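Local coordinates for nucleoprotein (Sendai virus, PDB 6M7D) that forms the helical nucleocapsid that encloses the viral RNA genome, protects it from nucleases and presents it as template for transcription and replication, at residues A[191-196]-A[208-213]. Numbering follows the deposited sequence.
Sequences GFFNRL and ALVFTG. With nucleotides of chain B.
F193 directs the edge of its ring at the backbone of 211-213, where the connector after helix 188-202 runs into helix 213-225 in the mainly helical fold of this paramyxovirus nucleoprotein. Its CE1 lies 3.5 Å from F211 O, and its CZ lies 3.9 Å from G213 N. Both backbone atoms sit near the ring plane. No hydrogen bond joins the two segments; apolar contacts and this ring edge make the join.

F192 and L196, one turn apart, face the same connector. CZ of F192 comes 3.9 Å from F211 CB, and the two side chains cross at about a right angle. F192 has CG anti to its own N (chi1 173°), which carries the ring out from the helix to F211. Its CD1 also lies over one face of the F193 ring. L196 brings CD2 against CG1 of V210, the same methyl that meets the F193 edge.

Further out, Q173 of helix 163-181 touches F192 and accepts a hydrogen bond from F211 N through its OE1, while V216 of helix 213-225 touches both F192 and F211. T212 is the N-cap of helix 213-225: its side chain caps a backbone N in the first turn, and its OG1 hydrogen-bonds to P143 O.

Away from this apolar side, the same helix binds RNA. R195 has a cation-pi contact with Y260, also an RNA-binding residue. R195 NH2 makes weak hydrogen bonds to O5' and OP2 of U6 of chain B. N194 ND2 donates a straighter bond to that OP2, 2.6 Å long with an N-H...O angle of 145°.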
ATOM      1  N   GLY A 191       3.147   9.297  -7.686  1.00  6.51           N
ATOM      2  CA  GLY A 191       3.230   7.859  -7.525  1.00  6.51           C
ATOM      3  C   GLY A 191       1.998   7.147  -8.037  1.00  6.51           C
ATOM      4  O   GLY A 191       2.084   6.031  -8.552  1.00  6.51           O
ATOM      5  N   PHE A 192       0.838   7.790  -7.919  1.00  5.67           N
ATOM      6  CA  PHE A 192      -0.381   7.211  -8.460  1.00  5.67           C
ATOM      7  C   PHE A 192      -0.284   7.063  -9.962  1.00  5.67           C
ATOM      8  O   PHE A 192      -0.624   6.015 -10.510  1.00  5.67           O
ATOM      9  CB  PHE A 192      -1.601   8.062  -8.109  1.00  5.67           C
ATOM     10  CG  PHE A 192      -2.860   7.606  -8.793  1.00  5.67           C
ATOM     11  CD1 PHE A 192      -3.221   8.104 -10.029  1.00  5.67           C
ATOM     12  CD2 PHE A 192      -3.666   6.655  -8.210  1.00  5.67           C
ATOM     13  CE1 PHE A 192      -4.358   7.664 -10.655  1.00  5.67           C
ATOM     14  CE2 PHE A 192      -4.800   6.218  -8.839  1.00  5.67           C
ATOM     15  CZ  PHE A 192      -5.146   6.726 -10.057  1.00  5.67           C
ATOM     16  N   PHE A 193       0.146   8.113 -10.653  1.00  6.38           N
ATOM     17  CA  PHE A 193       0.177   8.020 -12.107  1.00  6.38           C
ATOM     18  C   PHE A 193       1.311   7.120 -12.574  1.00  6.38           C
ATOM     19  O   PHE A 193       1.203   6.456 -13.611  1.00  6.38           O
ATOM     20  CB  PHE A 193       0.256   9.416 -12.707  1.00  6.38           C
ATOM     21  CG  PHE A 193      -1.020  10.173 -12.568  1.00  6.38           C
ATOM     22  CD1 PHE A 193      -2.177   9.698 -13.148  1.00  6.38           C
ATOM     23  CD2 PHE A 193      -1.083  11.326 -11.817  1.00  6.38           C
ATOM     24  CE1 PHE A 193      -3.362  10.374 -13.003  1.00  6.38           C
ATOM     25  CE2 PHE A 193      -2.268  12.003 -11.672  1.00  6.38           C
ATOM     26  CZ  PHE A 193      -3.405  11.528 -12.265  1.00  6.38           C
ATOM     27  N   ASN A 194       2.377   7.025 -11.779  1.00  5.19           N
ATOM     28  CA  ASN A 194       3.430   6.066 -12.075  1.00  5.19           C
ATOM     29  C   ASN A 194       2.918   4.635 -11.971  1.00  5.19           C
ATOM     30  O   ASN A 194       3.230   3.793 -12.819  1.00  5.19           O
ATOM     31  CB  ASN A 194       4.607   6.302 -11.134  1.00  5.19           C
ATOM     32  CG  ASN A 194       5.806   5.446 -11.468  1.00  5.19           C
ATOM     33  OD1 ASN A 194       6.288   5.446 -12.599  1.00  5.19           O
ATOM     34  ND2 ASN A 194       6.305   4.718 -10.477  1.00  5.19           N
ATOM     35  N   ARG A 195       2.173   4.350 -10.898  1.00  4.30           N
ATOM     36  CA  ARG A 195       1.555   3.014 -10.686  1.00  4.30           C
ATOM     37  C   ARG A 195       0.486   2.759 -11.758  1.00  4.30           C
ATOM     38  O   ARG A 195       0.427   1.633 -12.282  1.00  4.30           O
ATOM     39  CB  ARG A 195       0.929   2.933  -9.291  1.00  4.30           C
ATOM     40  CG  ARG A 195       1.900   2.529  -8.190  1.00  4.30           C
ATOM     41  CD  ARG A 195       2.836   1.417  -8.619  1.00  4.30           C
ATOM     42  NE  ARG A 195       4.113   1.933  -9.087  1.00  4.30           N
ATOM     43  CZ  ARG A 195       4.886   1.331  -9.982  1.00  4.30           C
ATOM     44  NH1 ARG A 195       4.504   0.189 -10.526  1.00  4.30           N
ATOM     45  NH2 ARG A 195       6.031   1.880 -10.341  1.00  4.30           N
ATOM     46  N   LEU A 196      -0.303   3.790 -12.081  1.00  6.17           N
ATOM     47  CA  LEU A 196      -1.420   3.720 -13.067  1.00  6.17           C
ATOM     48  C   LEU A 196      -0.919   3.486 -14.497  1.00  6.17           C
ATOM     49  O   LEU A 196      -1.706   2.974 -15.313  1.00  6.17           O
ATOM     50  CB  LEU A 196      -2.264   4.995 -12.985  1.00  6.17           C
ATOM     51  CG  LEU A 196      -3.499   5.006 -13.882  1.00  6.17           C
ATOM     52  CD1 LEU A 196      -4.507   3.967 -13.421  1.00  6.17           C
ATOM     53  CD2 LEU A 196      -4.134   6.387 -13.921  1.00  6.17           C
ATOM     54  N   ALA A 208     -10.925   7.083 -20.344  1.00 10.33           N
ATOM     55  CA  ALA A 208     -12.117   7.792 -19.897  1.00 10.33           C
ATOM     56  C   ALA A 208     -12.337   7.657 -18.398  1.00 10.33           C
ATOM     57  O   ALA A 208     -13.063   8.463 -17.808  1.00 10.33           O
ATOM     58  CB  ALA A 208     -13.342   7.288 -20.654  1.00 10.33           C
ATOM     59  N   LEU A 209     -11.738   6.651 -17.766  1.00  8.54           N
ATOM     60  CA  LEU A 209     -11.930   6.409 -16.346  1.00  8.54           C
ATOM     61  C   LEU A 209     -10.657   6.609 -15.540  1.00  8.54           C
ATOM     62  O   LEU A 209     -10.539   6.062 -14.442  1.00  8.54           O
ATOM     63  CB  LEU A 209     -12.475   5.002 -16.119  1.00  8.54           C
ATOM     64  CG  LEU A 209     -13.874   4.728 -16.659  1.00  8.54           C
ATOM     65  CD1 LEU A 209     -14.143   3.252 -16.597  1.00  8.54           C
ATOM     66  CD2 LEU A 209     -14.923   5.491 -15.877  1.00  8.54           C
ATOM     67  N   VAL A 210      -9.705   7.378 -16.060  1.00  7.96           N
ATOM     68  CA  VAL A 210      -8.471   7.644 -15.333  1.00  7.96           C
ATOM     69  C   VAL A 210      -8.712   8.779 -14.350  1.00  7.96           C
ATOM     70  O   VAL A 210      -9.045   9.896 -14.752  1.00  7.96           O
ATOM     71  CB  VAL A 210      -7.331   7.983 -16.299  1.00  7.96           C
ATOM     72  CG1 VAL A 210      -6.145   8.523 -15.541  1.00  7.96           C
ATOM     73  CG2 VAL A 210      -6.940   6.763 -17.084  1.00  7.96           C
ATOM     74  N   PHE A 211      -8.532   8.501 -13.060  1.00  6.84           N
ATOM     75  CA  PHE A 211      -8.738   9.511 -12.029  1.00  6.84           C
ATOM     76  C   PHE A 211      -7.949  10.774 -12.339  1.00  6.84           C
ATOM     77  O   PHE A 211      -6.820  10.716 -12.831  1.00  6.84           O
ATOM     78  CB  PHE A 211      -8.299   8.981 -10.663  1.00  6.84           C
ATOM     79  CG  PHE A 211      -9.210   7.953 -10.078  1.00  6.84           C
ATOM     80  CD1 PHE A 211     -10.380   7.592 -10.709  1.00  6.84           C
ATOM     81  CD2 PHE A 211      -8.888   7.343  -8.886  1.00  6.84           C
ATOM     82  CE1 PHE A 211     -11.201   6.641 -10.164  1.00  6.84           C
ATOM     83  CE2 PHE A 211      -9.710   6.399  -8.339  1.00  6.84           C
ATOM     84  CZ  PHE A 211     -10.865   6.046  -8.978  1.00  6.84           C
ATOM     85  N   THR A 212      -8.543  11.923 -12.045  1.00  9.76           N
ATOM     86  CA  THR A 212      -7.771  13.151 -12.035  1.00  9.76           C
ATOM     87  C   THR A 212      -6.867  13.177 -10.809  1.00  9.76           C
ATOM     88  O   THR A 212      -6.999  12.368  -9.891  1.00  9.76           O
ATOM     89  CB  THR A 212      -8.687  14.370 -12.034  1.00  9.76           C
ATOM     90  OG1 THR A 212      -9.747  14.167 -11.097  1.00  9.76           O
ATOM     91  CG2 THR A 212      -9.274  14.592 -13.389  1.00  9.76           C
ATOM     92  N   GLY A 213      -5.928  14.119 -10.799  1.00 10.26           N
ATOM     93  CA  GLY A 213      -5.103  14.296  -9.617  1.00 10.26           C
ATOM     94  C   GLY A 213      -5.921  14.671  -8.398  1.00 10.26           C
ATOM     95  O   GLY A 213      -5.633  14.229  -7.285  1.00 10.26           O
TER
ATOM     96  P     U B   6       9.332   2.536 -10.723  1.00  0.00           P
ATOM     97  OP1   U B   6       9.502   2.926 -12.132  1.00  0.00           O
ATOM     98  OP2   U B   6       8.333   3.231  -9.902  1.00  0.00           O
ATOM     99  O5'   U B   6       9.028   0.982 -10.663  1.00  0.00           O
ATOM    100  C5'   U B   6       9.975   0.028 -11.113  1.00  0.00           C
ATOM    101  C4'   U B   6       9.645  -1.347 -10.605  1.00  0.00           C
ATOM    102  O4'   U B   6       9.971  -1.442  -9.197  1.00  0.00           O
ATOM    103  C3'   U B   6       8.183  -1.743 -10.659  1.00  0.00           C
ATOM    104  O3'   U B   6       7.732  -2.115 -11.957  1.00  0.00           O
ATOM    105  C2'   U B   6       8.116  -2.854  -9.619  1.00  0.00           C
ATOM    106  O2'   U B   6       8.649  -4.062 -10.134  1.00  0.00           O
ATOM    107  C1'   U B   6       9.078  -2.324  -8.554  1.00  0.00           C
ATOM    108  N1    U B   6       8.362  -1.609  -7.466  1.00  0.00           N
ATOM    109  C2    U B   6       7.924  -2.354  -6.389  1.00  0.00           C
ATOM    110  O2    U B   6       8.111  -3.542  -6.282  1.00  0.00           O
ATOM    111  N3    U B   6       7.251  -1.676  -5.422  1.00  0.00           N
ATOM    112  C4    U B   6       6.962  -0.340  -5.420  1.00  0.00           C
ATOM    113  O4    U B   6       6.344   0.127  -4.471  1.00  0.00           O
ATOM    114  C5    U B   6       7.440   0.370  -6.563  1.00  0.00           C
ATOM    115  C6    U B   6       8.102  -0.269  -7.519  1.00  0.00           C
TER